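Local coordinates for protein sulfite dehydrogenase (Paracoccus pantotrophus, PDB 2XTS) that probably oxidises protein-bound sulfane sulfur at a molybdenum cofactor, as a subunit of the molybdohemo-enzyme sulfane dehydrogenase SoxCD, passing the electrons to heme c, at residues H32-S35 with H36-R39; I65-Q68 with G69-F72; E238-E241 with E242-Y246. All coordinates share one frame; numbering follows the deposited sequence.

Interaction 1. Residues H32-S35 with H36-R39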
loop_
_atom_site.group_PDB
_atom_site.type_symbol
_atom_site.label_atom_id
_atom_site.label_comp_id
_atom_site.label_asym_id
_atom_site.label_seq_id
_atom_site.Cartn_x
_atom_site.Cartn_y
_atom_site.Cartn_z
ATOM N N HIS A 32 14.013 4.288 10.672
ATOM C CA HIS A 32 15.289 3.647 10.419
ATOM C C HIS A 32 15.397 2.295 11.108
ATOM O O HIS A 32 16.134 1.435 10.655
ATOM C CB HIS A 32 16.451 4.589 10.772
ATOM C CG HIS A 32 16.658 4.782 12.234
ATOM N ND1 HIS A 32 16.086 5.812 12.939
ATOM C CD2 HIS A 32 17.395 4.076 13.118
ATOM C CE1 HIS A 32 16.450 5.722 14.208
ATOM N NE2 HIS A 32 17.250 4.681 14.340
ATOM N N PHE A 33 14.648 2.087 12.182
ATOM C CA PHE A 33 14.666 0.798 12.885
ATOM C C PHE A 33 14.151 -0.360 12.053
ATOM O O PHE A 33 14.305 -1.533 12.422
ATOM C CB PHE A 33 13.834 0.830 14.181
ATOM C CG PHE A 33 14.188 1.927 15.132
ATOM C CD1 PHE A 33 15.398 1.936 15.785
ATOM C CD2 PHE A 33 13.272 2.917 15.415
ATOM C CE1 PHE A 33 15.692 2.950 16.694
ATOM C CE2 PHE A 33 13.553 3.907 16.305
ATOM C CZ PHE A 33 14.764 3.930 16.945
ATOM N N GLU A 34 13.467 -0.022 10.963
ATOM C CA GLU A 34 12.883 -1.007 10.052
ATOM C C GLU A 34 13.735 -1.254 8.807
ATOM O O GLU A 34 13.252 -1.766 7.803
ATOM C CB GLU A 34 11.451 -0.589 9.696
ATOM C CG GLU A 34 10.518 -0.599 10.921
ATOM C CD GLU A 34 10.331 -1.990 11.539
ATOM O OE1 GLU A 34 10.079 -2.924 10.770
ATOM O OE2 GLU A 34 10.414 -2.127 12.786
ATOM N N SER A 35 15.029 -0.974 8.902
ATOM C CA SER A 35 15.908 -1.035 7.731
ATOM C C SER A 35 16.058 -2.413 7.127
ATOM O O SER A 35 16.368 -2.523 5.956
ATOM C CB SER A 35 17.270 -0.473 8.093
ATOM O OG SER A 35 17.927 -1.287 9.030
ATOM N N HIS A 36 15.825 -3.447 7.924
ATOM C CA HIS A 36 15.871 -4.845 7.446
ATOM C C HIS A 36 14.702 -5.224 6.534
ATOM O O HIS A 36 14.712 -6.283 5.925
ATOM C CB HIS A 36 15.922 -5.834 8.641
ATOM C CG HIS A 36 14.790 -5.658 9.597
ATOM N ND1 HIS A 36 14.670 -4.539 10.393
ATOM C CD2 HIS A 36 13.675 -6.399 9.810
ATOM C CE1 HIS A 36 13.549 -4.623 11.091
ATOM N NE2 HIS A 36 12.923 -5.737 10.751
ATOM N N VAL A 37 13.660 -4.404 6.488
ATOM C CA VAL A 37 12.511 -4.638 5.635
ATOM C C VAL A 37 12.771 -3.958 4.296
ATOM O O VAL A 37 12.379 -2.823 4.071
ATOM C CB VAL A 37 11.202 -4.182 6.310
ATOM C CG1 VAL A 37 9.996 -4.573 5.463
ATOM C CG2 VAL A 37 11.068 -4.810 7.708
ATOM N N LYS A 38 13.513 -4.649 3.437
ATOM C CA LYS A 38 13.991 -4.109 2.179
ATOM C C LYS A 38 14.184 -5.246 1.216
ATOM O O LYS A 38 14.149 -6.411 1.603
ATOM C CB LYS A 38 15.314 -3.379 2.393
ATOM C CG LYS A 38 16.437 -4.269 2.918
ATOM C CD LYS A 38 17.737 -3.503 2.990
ATOM C CE LYS A 38 18.808 -4.294 3.725
ATOM N NZ LYS A 38 20.114 -3.562 3.696
ATOM N N ARG A 39 14.382 -4.896 -0.049
ATOM C CA ARG A 39 14.707 -5.885 -1.055
ATOM C C ARG A 39 16.118 -6.372 -0.839
ATOM O O ARG A 39 17.006 -5.587 -0.515
ATOM C CB ARG A 39 14.645 -5.304 -2.449
ATOM C CG ARG A 39 13.332 -4.747 -2.828
ATOM C CD ARG A 39 13.580 -3.490 -3.706
ATOM N NE ARG A 39 12.382 -3.149 -4.372
ATOM C CZ ARG A 39 12.124 -2.013 -4.996
ATOM N NH1 ARG A 39 10.966 -1.955 -5.581
ATOM N NH2 ARG A 39 12.970 -0.973 -5.025
HETATM O O HOH W 1 17.003 -3.201 11.254
HETATM O O HOH W 2 11.812 -0.726 5.685
HETATM O O HOH W 3 10.333 -5.432 11.748
#
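E34 and H36 are brought side by side by two torsions: the imidazole CG sits between its own backbone N and carbonyl carbon (chi1 56°), and the glutamate chain folds at chi2 (-63°), a bend that turns OE1 to the side of the ring's CE1 and NE2. Their planes stand 61° apart and the polar atoms do not meet directly. Instead a water donates to E34 OE1 at 2.7 Å and lies in the ring plane 2.8 Å from H36 NE2. On the other nitrogen, a second water sits 2.8 Å from H36 ND1 and gives a weak bond to the carbonyl of F33. That same carbonyl O meets the ring at its edge, 3.4 Å from H36 CE1. The backbone between them makes a type I turn from E34 to V37, closed by V37 N donating to E34 O at 3.0 Å from above the carbonyl plane; a third water bridges E34 O and V37 O. The branched valine suits its place, since V37 CG2 covers the rim of the H36 imidazole from one face, 3.6 Å above its plane, and also flanks E34 OE1. K38 lays its methylene CD 3.4 Å from S35 O. Replacing H36 by an alanine is likely to leave both waters without their ring nitrogens and V37 CG2 without the face it covers. E34 OE2 is taken by K84 and Y209 of the second subunit, while the cytochrome chain packs on H36 through its P197. The carboxylate is thus shared between a charged subunit interface and a hydrated imidazole, and its nearness would favour, if anything, the protonated histidine.

Interaction 2. Residues I65-Q68 with G69-F72. With MTE (phosphonic acidmono-(2-amino-5,6-dimercapto-4-oxo-3,7,8a,9,10,10a-hexahydro-4H-8-oxa-1,3,9,10-tetraaza-anthracen-7-ylmethyl)ester), chain E.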
loop_
_atom_site.group_PDB
_atom_site.type_symbol
_atom_site.label_atom_id
_atom_site.label_comp_id
_atom_site.label_asym_id
_atom_site.label_seq_id
_atom_site.Cartn_x
_atom_site.Cartn_y
_atom_site.Cartn_z
ATOM N N ILE A 65 -1.139 -6.575 1.485
ATOM C CA ILE A 65 -0.662 -5.548 0.564
ATOM C C ILE A 65 0.846 -5.428 0.675
ATOM O O ILE A 65 1.369 -5.249 1.774
ATOM C CB ILE A 65 -1.309 -4.178 0.907
ATOM C CG1 ILE A 65 -2.825 -4.217 0.660
ATOM C CG2 ILE A 65 -0.656 -3.042 0.128
ATOM C CD1 ILE A 65 -3.225 -4.440 -0.763
ATOM N N THR A 66 1.569 -5.541 -0.443
ATOM C CA THR A 66 3.014 -5.381 -0.393
ATOM C C THR A 66 3.367 -3.903 -0.533
ATOM O O THR A 66 2.932 -3.272 -1.491
ATOM C CB THR A 66 3.711 -6.124 -1.566
ATOM O OG1 THR A 66 3.192 -7.459 -1.705
ATOM C CG2 THR A 66 5.239 -6.167 -1.319
ATOM N N PRO A 67 4.187 -3.351 0.391
ATOM C CA PRO A 67 4.635 -1.958 0.170
ATOM C C PRO A 67 5.445 -1.877 -1.102
ATOM O O PRO A 67 6.382 -2.623 -1.277
ATOM C CB PRO A 67 5.487 -1.660 1.411
ATOM C CG PRO A 67 5.123 -2.702 2.386
ATOM C CD PRO A 67 4.798 -3.920 1.611
ATOM N N GLN A 68 5.087 -0.981 -1.995
ATOM C CA GLN A 68 5.676 -0.980 -3.299
ATOM C C GLN A 68 7.161 -0.667 -3.274
ATOM O O GLN A 68 7.889 -1.132 -4.150
ATOM C CB GLN A 68 4.900 -0.093 -4.282
ATOM C CG GLN A 68 4.510 1.266 -3.778
ATOM C CD GLN A 68 3.146 1.343 -3.104
ATOM O OE1 GLN A 68 2.711 0.404 -2.435
ATOM N NE2 GLN A 68 2.464 2.455 -3.302
ATOM N N GLY A 69 7.626 0.070 -2.278
ATOM C CA GLY A 69 9.037 0.339 -2.182
ATOM C C GLY A 69 9.909 -0.871 -1.889
ATOM O O GLY A 69 11.108 -0.831 -2.158
ATOM N N CYS A 70 9.340 -1.922 -1.305
ATOM C CA CYS A 70 10.113 -3.152 -1.120
ATOM C C CYS A 70 9.572 -4.352 -1.872
ATOM O O CYS A 70 9.989 -5.474 -1.638
ATOM C CB CYS A 70 10.274 -3.510 0.345
ATOM S SG CYS A 70 8.786 -3.834 1.278
ATOM N N ALA A 71 8.680 -4.105 -2.816
ATOM C CA ALA A 71 8.140 -5.135 -3.685
ATOM C C ALA A 71 9.196 -5.524 -4.718
ATOM O O ALA A 71 9.830 -4.656 -5.341
ATOM C CB ALA A 71 6.880 -4.643 -4.355
ATOM N N PHE A 72 9.390 -6.831 -4.896
ATOM C CA PHE A 72 10.488 -7.330 -5.723
ATOM C C PHE A 72 10.465 -6.783 -7.134
ATOM O O PHE A 72 9.415 -6.369 -7.654
ATOM C CB PHE A 72 10.539 -8.868 -5.776
ATOM C CG PHE A 72 9.666 -9.502 -6.834
ATOM C CD1 PHE A 72 8.296 -9.501 -6.760
ATOM C CD2 PHE A 72 10.250 -10.133 -7.915
ATOM C CE1 PHE A 72 7.533 -10.093 -7.741
ATOM C CE2 PHE A 72 9.490 -10.723 -8.879
ATOM C CZ PHE A 72 8.141 -10.716 -8.810
HETATM N N1 MTE E . 8.523 -6.597 -18.589
HETATM C C2 MTE E . 9.524 -6.112 -19.315
HETATM N N2 MTE E . 9.252 -5.184 -20.257
HETATM N N3 MTE E . 10.800 -6.497 -19.123
HETATM C C4 MTE E . 11.153 -7.423 -18.185
HETATM O O4 MTE E . 12.360 -7.717 -18.061
HETATM N N5 MTE E . 10.307 -9.027 -16.450
HETATM C C6 MTE E . 9.132 -9.837 -16.229
HETATM C C7 MTE E . 7.856 -9.053 -15.965
HETATM N N8 MTE E . 7.683 -8.036 -16.969
HETATM C C9 MTE E . 10.109 -8.019 -17.376
HETATM C C10 MTE E . 8.741 -7.557 -17.640
HETATM C "C1'" MTE E . 9.314 -10.860 -15.122
HETATM S "S1'" MTE E . 10.287 -12.280 -15.438
HETATM C "C2'" MTE E . 8.679 -10.744 -13.931
HETATM S "S2'" MTE E . 8.730 -11.984 -12.741
HETATM C "C3'" MTE E . 7.862 -9.502 -13.648
HETATM O "O3'" MTE E . 7.944 -8.490 -14.666
HETATM C "C4'" MTE E . 8.344 -8.844 -12.369
HETATM O "O4'" MTE E . 7.511 -7.717 -12.063
HETATM P P MTE E . 8.114 -6.667 -11.012
HETATM O O1P MTE E . 8.276 -7.574 -9.755
HETATM O O2P MTE E . 9.451 -6.179 -11.465
HETATM O O3P MTE E . 7.044 -5.647 -10.826
#
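Apolar contacts start with T66 and A71, whose methyls T66 CG2 and A71 CB meet at 3.8 Å. The threonine's methyl stands anti to its backbone N, which leaves OG1 to take the N-H of N145. P67 offers its ring to C70: CB, CG and CD all lie about as far from the sulfur, with P67 CB to C70 SG at 4.0 Å, and a small thiol fits this spot. Backbone hydrogen bonds hold the shape. C70 N donates to P67 O at 3.0 Å, closing P67 to C70. A weak bond of 3.4 Å follows from A71 N to Q68 O. This short, tightly folded part belongs to the loop between strands 52-53 and 74-75, which leads to the cofactor pocket, with P67 suiting its start because its ring restrains phi, and G69, without a side chain, reaching backbone partners in the second subunit. Polar side-chain bonds leave the segment: Q68 holds E201 and N199 through its amide. Ligand contacts come last, from F72. One face of its ring receives a single phosphate oxygen, MTE O1P, 3.2 Å above the plane and over the centre, while MTE O1P also comes within 2.7 Å of F72 O.

Interaction 3. Residues E238-E241 with E242-Y246. With HEC (heme c), chain K; 2MO (molybdenum (IV)oxide), chain F.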
loop_
_atom_site.group_PDB
_atom_site.type_symbol
_atom_site.label_atom_id
_atom_site.label_comp_id
_atom_site.label_asym_id
_atom_site.label_seq_id
_atom_site.Cartn_x
_atom_site.Cartn_y
_atom_site.Cartn_z
ATOM N N GLU A 238 5.924 -17.419 -30.216
ATOM C CA GLU A 238 6.970 -18.345 -29.731
ATOM C C GLU A 238 8.288 -17.589 -29.617
ATOM O O GLU A 238 9.331 -17.930 -30.193
ATOM C CB GLU A 238 7.075 -19.617 -30.566
ATOM C CG GLU A 238 5.737 -20.320 -30.752
ATOM C CD GLU A 238 5.252 -21.099 -29.549
ATOM O OE1 GLU A 238 5.444 -20.663 -28.395
ATOM O OE2 GLU A 238 4.652 -22.161 -29.787
ATOM N N SER A 239 8.199 -16.514 -28.862
ATOM C CA SER A 239 9.316 -15.663 -28.561
ATOM C C SER A 239 10.308 -16.289 -27.578
ATOM O O SER A 239 10.063 -17.353 -27.010
ATOM C CB SER A 239 8.777 -14.378 -27.980
ATOM O OG SER A 239 8.153 -14.694 -26.745
ATOM N N ARG A 240 11.437 -15.629 -27.378
ATOM C CA ARG A 240 12.492 -16.158 -26.505
ATOM C C ARG A 240 11.973 -16.485 -25.106
ATOM O O ARG A 240 12.335 -17.518 -24.521
ATOM C CB ARG A 240 13.666 -15.172 -26.477
ATOM C CG ARG A 240 14.925 -15.649 -25.767
ATOM C CD ARG A 240 14.995 -15.302 -24.308
ATOM N NE ARG A 240 16.283 -15.689 -23.782
ATOM C CZ ARG A 240 16.839 -15.208 -22.674
ATOM N NH1 ARG A 240 16.208 -14.319 -21.927
ATOM N NH2 ARG A 240 18.033 -15.625 -22.312
ATOM N N GLU A 241 11.134 -15.594 -24.589
ATOM C CA GLU A 241 10.600 -15.758 -23.248
ATOM C C GLU A 241 9.448 -16.752 -23.122
ATOM O O GLU A 241 8.807 -16.830 -22.079
ATOM C CB GLU A 241 10.252 -14.415 -22.596
ATOM C CG GLU A 241 11.474 -13.464 -22.465
ATOM C CD GLU A 241 12.682 -13.988 -21.684
ATOM O OE1 GLU A 241 12.587 -15.005 -20.997
ATOM O OE2 GLU A 241 13.766 -13.363 -21.770
ATOM N N GLU A 242 9.201 -17.528 -24.173
ATOM C CA GLU A 242 8.267 -18.629 -24.071
ATOM C C GLU A 242 8.743 -19.868 -24.792
ATOM O O GLU A 242 7.987 -20.814 -24.943
ATOM C CB GLU A 242 6.863 -18.197 -24.485
ATOM C CG GLU A 242 6.743 -17.774 -25.925
ATOM C CD GLU A 242 5.591 -16.806 -26.225
ATOM O OE1 GLU A 242 4.906 -16.347 -25.276
ATOM O OE2 GLU A 242 5.424 -16.489 -27.434
ATOM N N THR A 243 10.039 -19.899 -25.123
ATOM C CA THR A 243 10.677 -21.041 -25.782
ATOM C C THR A 243 11.944 -21.407 -25.004
ATOM O O THR A 243 11.990 -22.403 -24.275
ATOM C CB THR A 243 10.999 -20.751 -27.282
ATOM O OG1 THR A 243 11.759 -19.530 -27.394
ATOM C CG2 THR A 243 9.718 -20.617 -28.105
ATOM N N SER A 244 12.969 -20.585 -25.126
ATOM C CA SER A 244 14.171 -20.759 -24.342
ATOM C C SER A 244 13.868 -20.723 -22.848
ATOM O O SER A 244 14.367 -21.543 -22.088
ATOM C CB SER A 244 15.182 -19.666 -24.683
ATOM O OG SER A 244 16.355 -19.818 -23.907
ATOM N N LYS A 245 13.071 -19.737 -22.450
ATOM C CA LYS A 245 12.723 -19.498 -21.057
ATOM C C LYS A 245 11.230 -19.707 -20.868
ATOM O O LYS A 245 10.459 -19.748 -21.832
ATOM C CB LYS A 245 13.153 -18.092 -20.676
ATOM C CG LYS A 245 14.639 -17.839 -20.941
ATOM C CD LYS A 245 15.571 -18.720 -20.099
ATOM C CE LYS A 245 17.007 -18.309 -20.318
ATOM N NZ LYS A 245 17.924 -19.015 -19.417
ATOM N N TYR A 246 10.842 -19.917 -19.617
ATOM C CA TYR A 246 9.447 -20.148 -19.207
ATOM C C TYR A 246 8.852 -21.333 -19.966
ATOM O O TYR A 246 7.668 -21.388 -20.287
ATOM C CB TYR A 246 8.598 -18.859 -19.218
ATOM C CG TYR A 246 9.361 -17.771 -18.517
ATOM C CD1 TYR A 246 9.482 -17.757 -17.140
ATOM C CD2 TYR A 246 10.068 -16.828 -19.241
ATOM C CE1 TYR A 246 10.263 -16.773 -16.495
ATOM C CE2 TYR A 246 10.848 -15.871 -18.621
ATOM C CZ TYR A 246 10.962 -15.849 -17.276
ATOM O OH TYR A 246 11.804 -14.906 -16.727
HETATM FE FE HEC K . 23.744 -12.107 -25.976
HETATM C CHA HEC K . 21.327 -13.850 -24.348
HETATM C CHB HEC K . 22.856 -13.629 -28.893
HETATM C CHC HEC K . 25.893 -10.129 -27.627
HETATM C CHD HEC K . 25.044 -11.087 -23.038
HETATM N NA HEC K . 22.365 -13.471 -26.517
HETATM C C1A HEC K . 21.496 -14.115 -25.668
HETATM C C2A HEC K . 20.749 -15.108 -26.407
HETATM C C3A HEC K . 21.182 -15.040 -27.674
HETATM C C4A HEC K . 22.196 -14.013 -27.754
HETATM C CMA HEC K . 20.718 -15.867 -28.893
HETATM C CAA HEC K . 19.673 -16.046 -25.799
HETATM C CBA HEC K . 20.313 -17.254 -25.115
HETATM C CGA HEC K . 19.302 -18.234 -24.596
HETATM O O1A HEC K . 18.213 -17.835 -24.178
HETATM O O2A HEC K . 19.644 -19.437 -24.674
HETATM N NB HEC K . 24.241 -11.876 -27.873
HETATM C C1B HEC K . 23.756 -12.586 -28.966
HETATM C C2B HEC K . 24.234 -11.959 -30.180
HETATM C C3B HEC K . 25.107 -11.004 -29.831
HETATM C C4B HEC K . 25.099 -10.921 -28.392
HETATM C CMB HEC K . 23.949 -12.535 -31.582
HETATM C CAB HEC K . 25.877 -10.055 -30.738
HETATM C CBB HEC K . 24.899 -9.357 -31.725
HETATM N NC HEC K . 25.211 -10.836 -25.409
HETATM C C1C HEC K . 26.017 -10.144 -26.261
HETATM C C2C HEC K . 26.966 -9.384 -25.487
HETATM C C3C HEC K . 26.723 -9.647 -24.197
HETATM C C4C HEC K . 25.650 -10.603 -24.147
HETATM C CMC HEC K . 28.026 -8.434 -26.085
HETATM C CAC HEC K . 27.429 -9.204 -22.915
HETATM C CBC HEC K . 27.809 -7.781 -22.715
HETATM N ND HEC K . 23.257 -12.409 -24.051
HETATM C C1D HEC K . 23.865 -11.781 -22.981
HETATM C C2D HEC K . 23.133 -12.031 -21.767
HETATM C C3D HEC K . 21.978 -12.853 -22.178
HETATM C C4D HEC K . 22.126 -13.066 -23.584
HETATM C CMD HEC K . 23.369 -11.508 -20.357
HETATM C CAD HEC K . 20.884 -13.349 -21.249
HETATM C CBD HEC K . 19.768 -12.309 -21.198
HETATM C CGD HEC K . 18.602 -12.737 -20.352
HETATM O O1D HEC K . 18.521 -13.926 -19.949
HETATM O O2D HEC K . 17.695 -11.901 -20.169
HETATM MO MO 2MO F . 9.774 -13.866 -13.754
HETATM O OT1 2MO F . 8.467 -14.943 -14.345
HETATM O OT2 2MO F . 11.563 -14.498 -14.239
HETATM O O HOH W 4 6.847 -22.306 -26.759
#
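R240 and S244 grip the heme c propionates together. R240 NE and NH2 both donate to HEC O1A, each at 2.9 Å, and NH2 turns also to HEC O1D, which NH1 reaches only weakly. S244 OG adds a 2.7 Å bond to HEC O1A, its hydroxyl placed there by standing anti to the backbone N (chi1 179°). A guanidinium suits the place because its flat array of N-H groups can serve two carboxylates at once. Two residues on from S244, Y246 OH donates to 2MO OT2 at 2.5 Å, reaching the molybdenum site.

The next shell fixes these groups. E241 OE2 takes R240 NH1 at 2.6 Å on its syn side, close to the guanidinium plane, while its other oxygen, E241 OE1, lies at the edge of the Y246 ring, 3.1 Å from Y246 CE2. K245 lays its CG over the centre of the guanidinium face, its methylenes running beside the arginine. Further out, the backbone is folded by K245 N donating to R240 O nearly along the C=O axis, and by S239 O, which accepts E242 N and, at 2.8 Å, T243 OG1 from opposite faces of its plane. E242 OE2 receives S239 N, and S182 and R181 hold that carboxylate from outside.

One short segment therefore joins the molybdenum centre to the propionates of the heme c of the cytochrome subunit. A tyrosine beside the metal oxygens is typical of sulfite oxidase-type sites, and the bridge is consistent with electron transfer between the two cofactors.

From the N terminus the three contacts follow one another in series, none nesting in or crossing another. Interaction 1 turns the chain in the long loop between helix 6-9 and strand 52-53; interaction 2 folds the next loop, between strands 52-53 and 74-75. R39, whose NH1 lies 2.9 Å from A71 O in a probable hydrogen bond, links these two successive loops at the interface with the second subunit. Interaction 3 comes much later, in the loop from strand 227-233 to strand 248-249, and joins the molybdenum site to the cytochrome side. Its centre is about 36 Å from that of interaction 1. It makes no contact with interaction 2, yet F72 and Y246 line the same molybdopterin pocket.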